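Local structure of NAD(P)H-hydrate epimerase (Saccharomyces cerevisiae, 1JZT) at residues 13-16 and 17-21; 107-111 and 112-116; 161-164 and 165-169. The protein catalyses the epimerisation of the S and R forms of NAD(P)HX, the hydrated and damaged form of NAD(P)H, and binds one potassium ion per subunit. All coordinates share one frame; numbering follows the deposited sequence.

Contact 1: 13-16 and 17-21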
loop_
_atom_site.group_PDB
_atom_site.type_symbol
_atom_site.label_atom_id
_atom_site.label_comp_id
_atom_site.label_asym_id
_atom_site.label_seq_id
_atom_site.Cartn_x
_atom_site.Cartn_y
_atom_site.Cartn_z
ATOM N N ALA A 13 -6.415 13.424 -7.131
ATOM C CA ALA A 13 -7.347 13.904 -6.122
ATOM C C ALA A 13 -8.711 14.149 -6.766
ATOM O O ALA A 13 -9.748 13.876 -6.167
ATOM C CB ALA A 13 -6.819 15.188 -5.489
ATOM N N GLU A 14 -8.698 14.660 -7.994
ATOM C CA GLU A 14 -9.928 14.924 -8.732
ATOM C C GLU A 14 -10.639 13.612 -9.053
ATOM O O GLU A 14 -11.863 13.521 -8.968
ATOM C CB GLU A 14 -9.616 15.668 -10.034
ATOM C CG GLU A 14 -9.320 17.154 -9.841
ATOM C CD GLU A 14 -8.752 17.809 -11.092
ATOM O OE1 GLU A 14 -9.269 17.549 -12.199
ATOM O OE2 GLU A 14 -7.791 18.596 -10.961
ATOM N N ILE A 15 -9.867 12.595 -9.424
ATOM C CA ILE A 15 -10.444 11.295 -9.745
ATOM C C ILE A 15 -11.177 10.745 -8.528
ATOM O O ILE A 15 -12.350 10.383 -8.608
ATOM C CB ILE A 15 -9.356 10.293 -10.182
ATOM C CG1 ILE A 15 -8.841 10.678 -11.575
ATOM C CG2 ILE A 15 -9.920 8.874 -10.172
ATOM C CD1 ILE A 15 -7.669 9.855 -12.067
ATOM N N ASP A 16 -10.479 10.685 -7.400
ATOM C CA ASP A 16 -11.070 10.186 -6.166
ATOM C C ASP A 16 -12.321 10.962 -5.799
ATOM O O ASP A 16 -13.323 10.381 -5.379
ATOM C CB ASP A 16 -10.065 10.284 -5.025
ATOM C CG ASP A 16 -9.375 8.971 -4.748
ATOM O OD1 ASP A 16 -9.139 8.212 -5.709
ATOM O OD2 ASP A 16 -9.063 8.703 -3.571
ATOM N N LYS A 17 -12.259 12.279 -5.958
ATOM C CA LYS A 17 -13.396 13.128 -5.638
ATOM C C LYS A 17 -14.586 12.769 -6.516
ATOM O O LYS A 17 -15.717 12.702 -6.043
ATOM C CB LYS A 17 -13.037 14.604 -5.835
ATOM C CG LYS A 17 -14.191 15.561 -5.567
ATOM C CD LYS A 17 -13.830 16.999 -5.946
ATOM C CE LYS A 17 -15.070 17.891 -5.954
ATOM N NZ LYS A 17 -14.791 19.300 -6.378
ATOM N N GLU A 18 -14.332 12.542 -7.798
ATOM C CA GLU A 18 -15.409 12.191 -8.706
ATOM C C GLU A 18 -15.954 10.797 -8.444
ATOM O O GLU A 18 -17.171 10.600 -8.428
ATOM C CB GLU A 18 -14.952 12.296 -10.161
ATOM C CG GLU A 18 -15.014 13.709 -10.714
ATOM C CD GLU A 18 -14.762 13.760 -12.203
ATOM O OE1 GLU A 18 -15.412 12.987 -12.946
ATOM O OE2 GLU A 18 -13.923 14.583 -12.634
ATOM N N LEU A 19 -15.062 9.830 -8.238
ATOM C CA LEU A 19 -15.496 8.458 -7.995
ATOM C C LEU A 19 -16.475 8.357 -6.831
ATOM O O LEU A 19 -17.461 7.626 -6.905
ATOM C CB LEU A 19 -14.294 7.544 -7.743
ATOM C CG LEU A 19 -13.422 7.247 -8.961
ATOM C CD1 LEU A 19 -12.259 6.338 -8.556
ATOM C CD2 LEU A 19 -14.261 6.572 -10.045
HETATM N N MSE A 20 -16.221 9.096 -5.761
HETATM C CA MSE A 20 -17.122 9.031 -4.625
HETATM C C MSE A 20 -18.147 10.155 -4.582
HETATM O O MSE A 20 -18.796 10.378 -3.562
HETATM C CB MSE A 20 -16.313 8.945 -3.327
HETATM C CG MSE A 20 -15.751 7.539 -3.113
HETATM SE SE MSE A 20 -14.311 7.452 -1.848
HETATM C CE MSE A 20 -12.911 8.181 -2.975
ATOM N N GLY A 21 -18.300 10.847 -5.709
ATOM C CA GLY A 21 -19.276 11.919 -5.799
ATOM C C GLY A 21 -20.666 11.349 -6.048
ATOM O O GLY A 21 -20.792 10.173 -6.382
#
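Four consecutive carbonyls, those of A13, E14, I15 and D16, each receive the amide of the residue four places on, so the last turn of this helix illustrates how regular i to i+4 bonding runs out at a C-terminal end. K17 N bonds A13 O at 3.0 Å and E18 N bonds E14 O at 2.9 Å. The straightest member is L19 N to I15 O, 2.8 Å with 169° at the hydrogen. The fourth, M20 N to D16 O, stretches to 3.2 Å as M20 leaves helical geometry, and G21 N then turns back to E18 O at 3.0 Å. Beside this backbone pattern, I15 and L19 lie alongside each other, I15 CG2 meeting L19 CD1 at 3.8 Å. The selenomethionine M20 runs next to D16 in the same direction; its chain bends at chi3 (-76°), which lays the CE methyl over D16, 3.3 Å from D16 O, with D16 OD2 farther off at 3.9 Å. D16 also rests on F143, a predicted NADPHX-binding residue, which places this end of helix 9-19 close to the probable substrate site. OE1 of E18 finds its partner outside the turn, in a salt bridge with K229 NZ. F226 of helix 224-229 packs against I15, E18 and L19, while M20 touches L28 and L31 of helix 28-46.

Contact 2: 107-111 and 112-116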
loop_
_atom_site.group_PDB
_atom_site.type_symbol
_atom_site.label_atom_id
_atom_site.label_comp_id
_atom_site.label_asym_id
_atom_site.label_seq_id
_atom_site.Cartn_x
_atom_site.Cartn_y
_atom_site.Cartn_z
ATOM N N HIS A 107 -11.475 -3.492 14.118
ATOM C CA HIS A 107 -12.258 -4.545 14.751
ATOM C C HIS A 107 -12.224 -5.788 13.864
ATOM O O HIS A 107 -12.179 -6.912 14.356
ATOM C CB HIS A 107 -13.701 -4.086 14.974
ATOM C CG HIS A 107 -13.851 -3.076 16.071
ATOM N ND1 HIS A 107 -15.067 -2.538 16.423
ATOM C CD2 HIS A 107 -12.938 -2.519 16.903
ATOM C CE1 HIS A 107 -14.901 -1.691 17.426
ATOM N NE2 HIS A 107 -13.618 -1.662 17.735
ATOM N N GLN A 108 -12.237 -5.587 12.551
ATOM C CA GLN A 108 -12.188 -6.712 11.630
ATOM C C GLN A 108 -10.861 -7.463 11.770
ATOM O O GLN A 108 -10.808 -8.682 11.602
ATOM C CB GLN A 108 -12.400 -6.221 10.196
ATOM C CG GLN A 108 -13.813 -5.686 9.957
ATOM C CD GLN A 108 -13.919 -4.817 8.719
ATOM O OE1 GLN A 108 -13.296 -5.098 7.698
ATOM N NE2 GLN A 108 -14.722 -3.761 8.801
ATOM N N LEU A 109 -9.788 -6.743 12.087
ATOM C CA LEU A 109 -8.491 -7.388 12.264
ATOM C C LEU A 109 -8.502 -8.217 13.553
ATOM O O LEU A 109 -7.963 -9.327 13.593
ATOM C CB LEU A 109 -7.371 -6.336 12.302
ATOM C CG LEU A 109 -7.078 -5.661 10.952
ATOM C CD1 LEU A 109 -6.067 -4.539 11.119
ATOM C CD2 LEU A 109 -6.539 -6.709 9.971
ATOM N N ASN A 110 -9.129 -7.689 14.603
ATOM C CA ASN A 110 -9.210 -8.418 15.869
ATOM C C ASN A 110 -9.983 -9.713 15.628
ATOM O O ASN A 110 -9.613 -10.780 16.124
ATOM C CB ASN A 110 -9.930 -7.580 16.928
ATOM C CG ASN A 110 -9.260 -6.243 17.165
ATOM O OD1 ASN A 110 -8.038 -6.127 17.087
ATOM N ND2 ASN A 110 -10.057 -5.228 17.473
ATOM N N PHE A 111 -11.058 -9.598 14.854
ATOM C CA PHE A 111 -11.906 -10.731 14.499
ATOM C C PHE A 111 -11.082 -11.867 13.898
ATOM O O PHE A 111 -11.352 -13.042 14.153
ATOM C CB PHE A 111 -12.972 -10.267 13.500
ATOM C CG PHE A 111 -13.964 -11.330 13.120
ATOM C CD1 PHE A 111 -14.570 -12.120 14.095
ATOM C CD2 PHE A 111 -14.339 -11.498 11.792
ATOM C CE1 PHE A 111 -15.535 -13.055 13.752
ATOM C CE2 PHE A 111 -15.308 -12.435 11.435
ATOM C CZ PHE A 111 -15.909 -13.214 12.417
ATOM N N PHE A 112 -10.081 -11.509 13.098
ATOM C CA PHE A 112 -9.205 -12.485 12.450
ATOM C C PHE A 112 -7.927 -12.746 13.228
ATOM O O PHE A 112 -7.007 -13.399 12.730
ATOM C CB PHE A 112 -8.862 -12.020 11.033
ATOM C CG PHE A 112 -9.882 -12.415 10.017
ATOM C CD1 PHE A 112 -9.841 -13.678 9.433
ATOM C CD2 PHE A 112 -10.927 -11.557 9.693
ATOM C CE1 PHE A 112 -10.835 -14.082 8.549
ATOM C CE2 PHE A 112 -11.926 -11.956 8.808
ATOM C CZ PHE A 112 -11.879 -13.218 8.237
ATOM N N LYS A 113 -7.882 -12.232 14.451
ATOM C CA LYS A 113 -6.732 -12.414 15.325
ATOM C C LYS A 113 -5.438 -11.861 14.724
ATOM O O LYS A 113 -4.375 -12.467 14.854
ATOM C CB LYS A 113 -6.546 -13.900 15.645
ATOM C CG LYS A 113 -7.785 -14.603 16.201
ATOM C CD LYS A 113 -8.202 -14.065 17.565
ATOM C CE LYS A 113 -9.192 -15.010 18.265
ATOM N NZ LYS A 113 -10.486 -15.162 17.538
ATOM N N VAL A 114 -5.525 -10.720 14.054
ATOM C CA VAL A 114 -4.332 -10.104 13.486
ATOM C C VAL A 114 -3.841 -9.042 14.462
ATOM O O VAL A 114 -4.542 -8.073 14.734
ATOM C CB VAL A 114 -4.626 -9.433 12.135
ATOM C CG1 VAL A 114 -3.423 -8.607 11.702
ATOM C CG2 VAL A 114 -4.949 -10.494 11.080
ATOM N N PRO A 115 -2.627 -9.218 15.007
ATOM C CA PRO A 115 -2.051 -8.263 15.960
ATOM C C PRO A 115 -2.022 -6.834 15.421
ATOM O O PRO A 115 -1.695 -6.609 14.255
ATOM C CB PRO A 115 -0.638 -8.806 16.185
ATOM C CG PRO A 115 -0.796 -10.275 15.956
ATOM C CD PRO A 115 -1.685 -10.320 14.742
ATOM N N VAL A 116 -2.362 -5.881 16.286
ATOM C CA VAL A 116 -2.362 -4.462 15.949
ATOM C C VAL A 116 -1.598 -3.741 17.061
ATOM O O VAL A 116 -2.134 -3.508 18.146
ATOM C CB VAL A 116 -3.800 -3.899 15.873
ATOM C CG1 VAL A 116 -3.769 -2.436 15.471
ATOM C CG2 VAL A 116 -4.623 -4.702 14.875
HETATM O O HOH W 1 -6.066 -7.796 17.084
HETATM O O HOH W 2 -10.996 -12.506 18.110
#
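L109 O takes the amide of V114 at 2.8 Å and 173°, and the next carbonyl, N110 O, takes that of K113 at 2.8 Å, the latter donor standing above the carbonyl plane. F112 N divides its hydrogen between Q108 O, at 3.3 Å, and a weak bond to L109 O. Two waters add bridges: one donates to both N110 OD1 and V114 O, the other donates to N110 O and accepts from K113 NZ. Among the apolar contacts, L109 spreads its two methyls over separate partners, CD2 meeting V114 CB at 4.0 Å and CD1 meeting V116 CG2. The aromatic contact is an offset edge-to-face pair: F111, its CG anti to the backbone N (chi1 -176°), turns a ring edge to the face of F112, centroids 5.5 Å apart and planes at 78°. Q108 O sits in the plane of the F112 ring, 3.5 Å from CD2. Were F112 cut back to an alanine, the F111 edge would probably lose the aromatic face it meets, and a gap would be likely beside L83 of helix 69-83. With K113 at positive phi as the C-prime residue, the arrangement is a Schellman motif, here ending helix 100-111 and turning the chain into edge strand 116-117.

Contact 3: 161-164 and 165-169; sequences CKVQ and NIIPI
V163 O is tightly pressed in the model and its exact place is less sure, but as modelled it accepts from two successive amides, I166 N at 3.0 Å and I167 N at 2.8 Å, the second nearly straight at 172°. The side chains of V163 and I167 meet only loosely, V163 CG2 lying 4.4 Å from I167 CG1. One residue further on, Q164 CB touches I169 CD1 at 3.5 Å where the two side chains pass obliquely. Q164 CG stands between its backbone N and carbonyl carbon (chi1 63°), from where the extended chain runs side by side with N165. Q164 also makes a CA-H...O contact, Q164 CA to I167 O 3.6 Å.

The turn joins helix 153-163 to strand 169-172 of the central sheet, the helix-to-strand half of a crossover in the Rossmann-like fold to which this family is assigned. Waters bridge several of its polar atoms. One donates to K162 O and accepts from N165 N at 3.0 Å; another donates to Q164 O and accepts from I169 N at 2.9 Å, spanning the turn just as the strand begins. A third donates to C161 O, and its further bond from N165 ND2 is weak and doubtful.

Beyond these, I167 packs on P130 and on T133 and I136 of the neighbouring strand 133-139, and P168 bonds to I136 through its backbone. I169 is held by backbone bonds to A193 and V194, and its side chain leans on D138, a predicted potassium ligand.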
loop_
_atom_site.group_PDB
_atom_site.type_symbol
_atom_site.label_atom_id
_atom_site.label_comp_id
_atom_site.label_asym_id
_atom_site.label_seq_id
_atom_site.Cartn_x
_atom_site.Cartn_y
_atom_site.Cartn_z
ATOM N N CYS A 161 14.481 2.585 6.182
ATOM C CA CYS A 161 15.559 2.738 5.207
ATOM C C CYS A 161 16.829 1.995 5.601
ATOM O O CYS A 161 17.594 1.569 4.737
ATOM C CB CYS A 161 15.878 4.219 4.990
ATOM S SG CYS A 161 14.604 5.112 4.076
ATOM N N LYS A 162 17.054 1.839 6.901
ATOM C CA LYS A 162 18.239 1.142 7.380
ATOM C C LYS A 162 18.225 -0.351 7.053
ATOM O O LYS A 162 19.284 -0.961 6.892
ATOM C CB LYS A 162 18.384 1.341 8.890
ATOM C CG LYS A 162 18.505 2.810 9.275
ATOM C CD LYS A 162 18.414 3.036 10.770
ATOM C CE LYS A 162 19.714 2.724 11.464
ATOM N NZ LYS A 162 19.675 3.185 12.886
ATOM N N VAL A 163 17.038 -0.940 6.942
ATOM C CA VAL A 163 16.943 -2.371 6.651
ATOM C C VAL A 163 16.258 -2.707 5.327
ATOM O O VAL A 163 16.025 -3.880 5.031
ATOM C CB VAL A 163 16.184 -3.117 7.775
ATOM C CG1 VAL A 163 16.827 -2.827 9.123
ATOM C CG2 VAL A 163 14.725 -2.704 7.776
ATOM N N GLN A 164 15.962 -1.694 4.524
ATOM C CA GLN A 164 15.262 -1.910 3.258
ATOM C C GLN A 164 16.044 -2.673 2.202
ATOM O O GLN A 164 15.474 -3.112 1.199
ATOM C CB GLN A 164 14.787 -0.573 2.678
ATOM C CG GLN A 164 15.899 0.387 2.313
ATOM C CD GLN A 164 15.372 1.687 1.734
ATOM O OE1 GLN A 164 16.142 2.584 1.383
ATOM N NE2 GLN A 164 14.050 1.793 1.622
ATOM N N ASN A 165 17.346 -2.836 2.414
ATOM C CA ASN A 165 18.158 -3.569 1.452
ATOM C C ASN A 165 18.278 -5.032 1.868
ATOM O O ASN A 165 18.844 -5.844 1.143
ATOM C CB ASN A 165 19.538 -2.923 1.321
ATOM C CG ASN A 165 19.475 -1.582 0.625
ATOM O OD1 ASN A 165 19.203 -1.510 -0.574
ATOM N ND2 ASN A 165 19.702 -0.509 1.373
ATOM N N ILE A 166 17.742 -5.363 3.038
ATOM C CA ILE A 166 17.773 -6.736 3.520
ATOM C C ILE A 166 16.347 -7.284 3.585
ATOM O O ILE A 166 16.100 -8.436 3.227
ATOM C CB ILE A 166 18.455 -6.847 4.918
ATOM C CG1 ILE A 166 18.181 -8.227 5.530
ATOM C CG2 ILE A 166 17.955 -5.763 5.845
ATOM C CD1 ILE A 166 18.629 -9.393 4.662
ATOM N N ILE A 167 15.413 -6.448 4.037
ATOM C CA ILE A 167 13.996 -6.823 4.137
ATOM C C ILE A 167 13.229 -6.071 3.038
ATOM O O ILE A 167 13.262 -4.838 2.979
ATOM C CB ILE A 167 13.408 -6.427 5.517
ATOM C CG1 ILE A 167 14.289 -6.964 6.644
ATOM C CG2 ILE A 167 11.983 -6.961 5.665
ATOM C CD1 ILE A 167 14.522 -8.452 6.579
ATOM N N PRO A 168 12.524 -6.799 2.157
ATOM C CA PRO A 168 11.772 -6.162 1.074
ATOM C C PRO A 168 10.585 -5.329 1.540
ATOM O O PRO A 168 9.790 -5.773 2.370
ATOM C CB PRO A 168 11.336 -7.346 0.219
ATOM C CG PRO A 168 11.129 -8.422 1.244
ATOM C CD PRO A 168 12.358 -8.263 2.115
ATOM N N ILE A 169 10.469 -4.120 0.998
ATOM C CA ILE A 169 9.362 -3.230 1.338
ATOM C C ILE A 169 8.384 -3.161 0.164
ATOM O O ILE A 169 8.791 -2.992 -0.989
ATOM C CB ILE A 169 9.856 -1.791 1.651
ATOM C CG1 ILE A 169 10.659 -1.781 2.954
ATOM C CG2 ILE A 169 8.667 -0.846 1.752
ATOM C CD1 ILE A 169 11.326 -0.437 3.251
HETATM O O HOH W 3 19.767 0.642 3.635
HETATM O O HOH W 4 19.366 -2.102 4.446
HETATM O O HOH W 5 12.781 -2.759 0.035
#

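Along the chain the three contacts follow in series, and each lies at the C-terminal end of a helix: 9-19 for contact 1, 100-111 for contact 2 and 153-163 for contact 3. Contacts 2 and 3 both deliver the chain to parallel strands of one mixed sheet, 116-117 at its edge and 169-172 within it, with their centres about 26 Å apart. Contact 1 leads instead toward helix 28-46, its centre about 34 Å from that of contact 3, on the opposite side of the chain's centre. None touches another. Contacts 1 and 3 neighbour predicted substrate and potassium residues respectively.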